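Putative TRAP PERIPLASMIC SOLUTE BINDING PROTEIN (Haemophilus influenzae, PDB 4PBQ) probably captures L-gulonate or related sugar acids in the periplasm and delivers them to a TRAP-type membrane transporter. Local coordinates at residues Lys130-Gly142 against Pro233-Lys245. Residues are numbered along the deposited sequence; the frame is centred on the assembly and turned at random.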
loop_
_atom_site.group_PDB
_atom_site.type_symbol
_atom_site.label_atom_id
_atom_site.label_comp_id
_atom_site.label_asym_id
_atom_site.label_seq_id
_atom_site.Cartn_x
_atom_site.Cartn_y
_atom_site.Cartn_z
ATOM N N LYS A 130 -14.901 -6.291 7.959
ATOM C CA LYS A 130 -15.357 -7.278 6.988
ATOM C C LYS A 130 -14.263 -8.254 6.570
ATOM O O LYS A 130 -14.566 -9.290 5.981
ATOM C CB LYS A 130 -15.877 -6.597 5.724
ATOM C CG LYS A 130 -17.153 -5.792 5.908
ATOM C CD LYS A 130 -17.548 -5.092 4.600
ATOM C CE LYS A 130 -19.024 -4.694 4.588
ATOM N NZ LYS A 130 -19.471 -4.148 5.896
HETATM N N MSE A 131 -13.005 -7.934 6.848
HETATM C CA MSE A 131 -11.922 -8.861 6.521
HETATM C C MSE A 131 -12.023 -10.138 7.354
HETATM O O MSE A 131 -11.502 -11.175 6.969
HETATM C CB MSE A 131 -10.567 -8.182 6.714
HETATM C CG MSE A 131 -10.354 -7.010 5.797
HETATM SE SE MSE A 131 -8.553 -6.245 6.049
HETATM C CE MSE A 131 -7.562 -7.588 5.274
ATOM N N GLU A 132 -12.712 -10.078 8.491
ATOM C CA GLU A 132 -12.859 -11.257 9.340
ATOM C C GLU A 132 -13.606 -12.405 8.648
ATOM O O GLU A 132 -13.355 -13.577 8.925
ATOM C CB GLU A 132 -13.508 -10.883 10.681
ATOM C CG GLU A 132 -12.576 -9.964 11.462
ATOM C CD GLU A 132 -13.204 -9.345 12.696
ATOM O OE1 GLU A 132 -13.941 -10.058 13.401
ATOM O OE2 GLU A 132 -12.935 -8.143 12.951
ATOM N N LYS A 133 -14.509 -12.061 7.743
ATOM C CA LYS A 133 -15.217 -13.052 6.939
ATOM C C LYS A 133 -14.262 -13.902 6.095
ATOM O O LYS A 133 -14.589 -15.031 5.700
ATOM C CB LYS A 133 -16.196 -12.331 6.006
ATOM C CG LYS A 133 -16.921 -13.215 5.023
ATOM C CD LYS A 133 -17.969 -12.398 4.255
ATOM C CE LYS A 133 -18.745 -13.243 3.238
ATOM N NZ LYS A 133 -19.815 -12.434 2.574
ATOM N N TYR A 134 -13.085 -13.365 5.827
ATOM C CA TYR A 134 -12.084 -14.043 4.997
ATOM C C TYR A 134 -10.868 -14.477 5.804
ATOM O O TYR A 134 -9.809 -14.788 5.235
ATOM C CB TYR A 134 -11.665 -13.125 3.846
ATOM C CG TYR A 134 -12.867 -12.673 3.063
ATOM C CD1 TYR A 134 -13.480 -13.524 2.160
ATOM C CD2 TYR A 134 -13.422 -11.423 3.264
ATOM C CE1 TYR A 134 -14.611 -13.127 1.460
ATOM C CE2 TYR A 134 -14.535 -11.021 2.574
ATOM C CZ TYR A 134 -15.130 -11.880 1.666
ATOM O OH TYR A 134 -16.264 -11.487 0.959
ATOM N N GLY A 135 -10.988 -14.450 7.128
ATOM C CA GLY A 135 -9.969 -15.030 7.986
ATOM C C GLY A 135 -8.918 -14.052 8.495
ATOM O O GLY A 135 -7.883 -14.467 9.025
ATOM N N ILE A 136 -9.177 -12.765 8.370
ATOM C CA ILE A 136 -8.147 -11.793 8.733
ATOM C C ILE A 136 -8.703 -10.766 9.702
ATOM O O ILE A 136 -9.777 -10.199 9.472
ATOM C CB ILE A 136 -7.562 -11.101 7.480
ATOM C CG1 ILE A 136 -6.810 -12.098 6.605
ATOM C CG2 ILE A 136 -6.615 -9.971 7.867
ATOM C CD1 ILE A 136 -6.324 -11.529 5.253
ATOM N N LYS A 137 -7.951 -10.516 10.777
ATOM C CA LYS A 137 -8.247 -9.419 11.686
ATOM C C LYS A 137 -7.354 -8.218 11.373
ATOM O O LYS A 137 -6.120 -8.295 11.418
ATOM C CB LYS A 137 -8.038 -9.867 13.129
ATOM C CG LYS A 137 -8.073 -8.746 14.146
ATOM C CD LYS A 137 -9.483 -8.186 14.347
ATOM C CE LYS A 137 -9.420 -7.067 15.397
ATOM N NZ LYS A 137 -10.787 -6.603 15.752
ATOM N N LEU A 138 -7.978 -7.084 11.057
ATOM C CA LEU A 138 -7.223 -5.860 10.800
ATOM C C LEU A 138 -6.923 -5.134 12.092
ATOM O O LEU A 138 -7.832 -4.891 12.877
ATOM C CB LEU A 138 -8.008 -4.918 9.893
ATOM C CG LEU A 138 -7.228 -3.657 9.486
ATOM C CD1 LEU A 138 -6.014 -3.918 8.664
ATOM C CD2 LEU A 138 -8.148 -2.699 8.762
ATOM N N LEU A 139 -5.648 -4.816 12.324
ATOM C CA LEU A 139 -5.233 -4.096 13.531
ATOM C C LEU A 139 -4.927 -2.620 13.299
ATOM O O LEU A 139 -5.097 -1.817 14.217
ATOM C CB LEU A 139 -4.002 -4.763 14.156
ATOM C CG LEU A 139 -4.229 -6.182 14.685
ATOM C CD1 LEU A 139 -2.914 -6.768 15.203
ATOM C CD2 LEU A 139 -5.307 -6.158 15.759
ATOM N N ALA A 140 -4.460 -2.255 12.102
ATOM C CA ALA A 140 -4.122 -0.856 11.822
ATOM C C ALA A 140 -4.036 -0.556 10.335
ATOM O O ALA A 140 -3.567 -1.377 9.553
ATOM C CB ALA A 140 -2.796 -0.497 12.482
ATOM N N TYR A 141 -4.469 0.644 9.959
ATOM C CA TYR A 141 -4.152 1.216 8.662
ATOM C C TYR A 141 -2.936 2.130 8.777
ATOM O O TYR A 141 -3.004 3.206 9.421
ATOM C CB TYR A 141 -5.310 2.084 8.196
ATOM C CG TYR A 141 -6.555 1.361 7.743
ATOM C CD1 TYR A 141 -6.634 0.774 6.480
ATOM C CD2 TYR A 141 -7.670 1.315 8.565
ATOM C CE1 TYR A 141 -7.793 0.137 6.071
ATOM C CE2 TYR A 141 -8.845 0.700 8.161
ATOM C CZ TYR A 141 -8.902 0.124 6.911
ATOM O OH TYR A 141 -10.058 -0.497 6.512
ATOM N N GLY A 142 -1.835 1.696 8.182
ATOM C CA GLY A 142 -0.640 2.503 8.070
ATOM C C GLY A 142 -0.462 3.038 6.663
ATOM O O GLY A 142 -1.277 2.788 5.777
ATOM N N PRO A 233 -2.355 2.299 1.280
ATOM C CA PRO A 233 -2.179 2.001 2.708
ATOM C C PRO A 233 -1.445 0.686 2.899
ATOM O O PRO A 233 -1.495 -0.177 2.025
ATOM C CB PRO A 233 -3.601 1.828 3.207
ATOM C CG PRO A 233 -4.483 1.941 2.050
ATOM C CD PRO A 233 -3.683 1.881 0.815
ATOM N N GLY A 234 -0.782 0.554 4.040
ATOM C CA GLY A 234 -0.210 -0.712 4.472
ATOM C C GLY A 234 -0.990 -1.222 5.679
ATOM O O GLY A 234 -1.003 -0.592 6.746
ATOM N N LEU A 235 -1.669 -2.353 5.505
ATOM C CA LEU A 235 -2.566 -2.894 6.518
ATOM C C LEU A 235 -1.822 -3.839 7.447
ATOM O O LEU A 235 -1.271 -4.836 7.000
ATOM C CB LEU A 235 -3.723 -3.648 5.848
ATOM C CG LEU A 235 -4.904 -2.837 5.295
ATOM C CD1 LEU A 235 -4.506 -1.646 4.552
ATOM C CD2 LEU A 235 -5.745 -3.811 4.420
ATOM N N LEU A 236 -1.824 -3.534 8.741
ATOM C CA LEU A 236 -1.253 -4.439 9.737
ATOM C C LEU A 236 -2.338 -5.382 10.174
ATOM O O LEU A 236 -3.378 -4.954 10.685
ATOM C CB LEU A 236 -0.779 -3.649 10.951
ATOM C CG LEU A 236 -0.256 -4.463 12.122
ATOM C CD1 LEU A 236 0.924 -5.335 11.713
ATOM C CD2 LEU A 236 0.166 -3.489 13.212
ATOM N N GLN A 237 -2.081 -6.672 9.986
ATOM C CA GLN A 237 -3.098 -7.694 10.106
ATOM C C GLN A 237 -2.610 -8.866 10.948
ATOM O O GLN A 237 -1.425 -9.138 10.977
ATOM C CB GLN A 237 -3.420 -8.242 8.713
ATOM C CG GLN A 237 -4.068 -7.241 7.784
ATOM C CD GLN A 237 -3.864 -7.611 6.323
ATOM O OE1 GLN A 237 -4.675 -8.334 5.726
ATOM N NE2 GLN A 237 -2.746 -7.174 5.767
ATOM N N ILE A 238 -3.546 -9.564 11.580
ATOM C CA ILE A 238 -3.227 -10.807 12.292
ATOM C C ILE A 238 -4.225 -11.856 11.792
ATOM O O ILE A 238 -5.399 -11.567 11.587
ATOM C CB ILE A 238 -3.248 -10.591 13.823
ATOM C CG1 ILE A 238 -2.815 -11.839 14.590
ATOM C CG2 ILE A 238 -4.581 -10.199 14.305
ATOM C CD1 ILE A 238 -2.098 -11.453 15.921
ATOM N N SER A 239 -3.740 -13.060 11.529
ATOM C CA SER A 239 -4.628 -14.145 11.175
ATOM C C SER A 239 -5.710 -14.338 12.225
ATOM O O SER A 239 -5.448 -14.336 13.436
ATOM C CB SER A 239 -3.842 -15.445 11.052
ATOM O OG SER A 239 -4.704 -16.548 10.840
ATOM N N LEU A 240 -6.938 -14.526 11.781
ATOM C CA LEU A 240 -8.039 -14.743 12.714
ATOM C C LEU A 240 -7.850 -16.036 13.509
ATOM O O LEU A 240 -8.248 -16.123 14.667
ATOM C CB LEU A 240 -9.364 -14.760 11.958
ATOM C CG LEU A 240 -10.631 -14.566 12.798
ATOM C CD1 LEU A 240 -10.637 -13.206 13.493
ATOM C CD2 LEU A 240 -11.830 -14.722 11.910
ATOM N N LYS A 241 -7.227 -17.040 12.890
ATOM C CA LYS A 241 -6.924 -18.283 13.586
ATOM C C LYS A 241 -6.006 -18.032 14.770
ATOM O O LYS A 241 -6.191 -18.636 15.827
ATOM C CB LYS A 241 -6.310 -19.298 12.642
ATOM C CG LYS A 241 -7.282 -19.843 11.594
ATOM C CD LYS A 241 -6.563 -20.775 10.616
ATOM C CE LYS A 241 -7.506 -21.813 9.999
ATOM N NZ LYS A 241 -8.711 -21.206 9.362
ATOM N N THR A 242 -5.024 -17.146 14.581
ATOM C CA THR A 242 -4.164 -16.707 15.675
ATOM C C THR A 242 -4.919 -15.858 16.700
ATOM O O THR A 242 -4.823 -16.076 17.926
ATOM C CB THR A 242 -2.976 -15.937 15.116
ATOM O OG1 THR A 242 -2.129 -16.850 14.405
ATOM C CG2 THR A 242 -2.198 -15.250 16.209
ATOM N N TRP A 243 -5.675 -14.888 16.207
ATOM C CA TRP A 243 -6.414 -13.971 17.070
ATOM C C TRP A 243 -7.384 -14.711 17.998
ATOM O O TRP A 243 -7.507 -14.366 19.160
ATOM C CB TRP A 243 -7.177 -12.984 16.190
ATOM C CG TRP A 243 -7.698 -11.731 16.839
ATOM C CD1 TRP A 243 -9.010 -11.328 16.875
ATOM C CD2 TRP A 243 -6.948 -10.687 17.497
ATOM N NE1 TRP A 243 -9.124 -10.128 17.512
ATOM C CE2 TRP A 243 -7.880 -9.700 17.897
ATOM C CE3 TRP A 243 -5.593 -10.491 17.780
ATOM C CZ2 TRP A 243 -7.506 -8.557 18.600
ATOM C CZ3 TRP A 243 -5.208 -9.347 18.449
ATOM C CH2 TRP A 243 -6.157 -8.386 18.848
ATOM N N ASN A 244 -8.039 -15.758 17.498
ATOM C CA ASN A 244 -9.027 -16.467 18.293
ATOM C C ASN A 244 -8.423 -17.372 19.371
ATOM O O ASN A 244 -9.152 -18.006 20.123
ATOM C CB ASN A 244 -9.961 -17.271 17.384
ATOM C CG ASN A 244 -10.928 -16.395 16.612
ATOM O OD1 ASN A 244 -11.174 -15.239 16.970
ATOM N ND2 ASN A 244 -11.487 -16.945 15.541
ATOM N N LYS A 245 -7.096 -17.424 19.437
ATOM C CA LYS A 245 -6.396 -18.146 20.490
ATOM C C LYS A 245 -5.909 -17.189 21.581
ATOM O O LYS A 245 -5.373 -17.623 22.616
ATOM C CB LYS A 245 -5.196 -18.873 19.891
ATOM C CG LYS A 245 -5.544 -19.998 18.908
ATOM C CD LYS A 245 -4.238 -20.526 18.257
ATOM C CE LYS A 245 -4.502 -21.502 17.141
ATOM N NZ LYS A 245 -5.165 -22.744 17.618
HETATM O O HOH W 1 -7.565 -17.234 9.495
HETATM O O HOH W 2 -11.641 -8.787 17.662
#
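A classic beta bulge interrupts the antiparallel pairing of strands 136-142 and 233-239, where Leu139 and Ala140 both face Leu236. Leu236 O accepts two backbone hydrogen bonds, from Leu139 N at 2.8 Å and from Ala140 N at 3.2 Å. Leu236 N returns a bond to Ala140 O, and regular pairing resumes on both sides, Lys137 with Ile238 and Gly142 with Gly234. Leu139, the extra residue, points its side chain toward the partner strand, CD1 against Ile238 CG2 and CD2 3.9 Å from Trp243 CH2.

Lys137 lays its aliphatic chain over the indole. Its CG, anti to the backbone N (chi1 169°), lies 3.7 Å from the centroid of the Trp243 five-membered ring, almost on its normal, a CH-pi contact; the bend at chi2 (72°) carries CD and CE past Trp243 NE1. Lys137 NZ and Trp243 NE1 share water 2, in plane at the indole edge. These strands belong to the central sheet of a family 7 solute-binding protein; strand 86-89 pairs with the far side of 233-239, and helices 248-281 and 38-54 pack against the face carrying Ala140 and Leu236. At the Gly142-Gly234 end, the Pro233 side chain is about 5 Å from the bound L-gulonate.

On the opposite face, Leu138 CD1 rests 3.6 Å from Leu235 CB, while Leu235 CD1 meets Tyr141 CD1 obliquely. Gln237 OE1 packs against Met131 CE and Ile136 CG2, while NE2 donates to Leu235 O and hydrogen-bonds Thr89 OG1. Entering helix 240-243, Leu240 N donates to Gly135 O (2.9 Å, 167° at the hydrogen) from above the carbonyl plane.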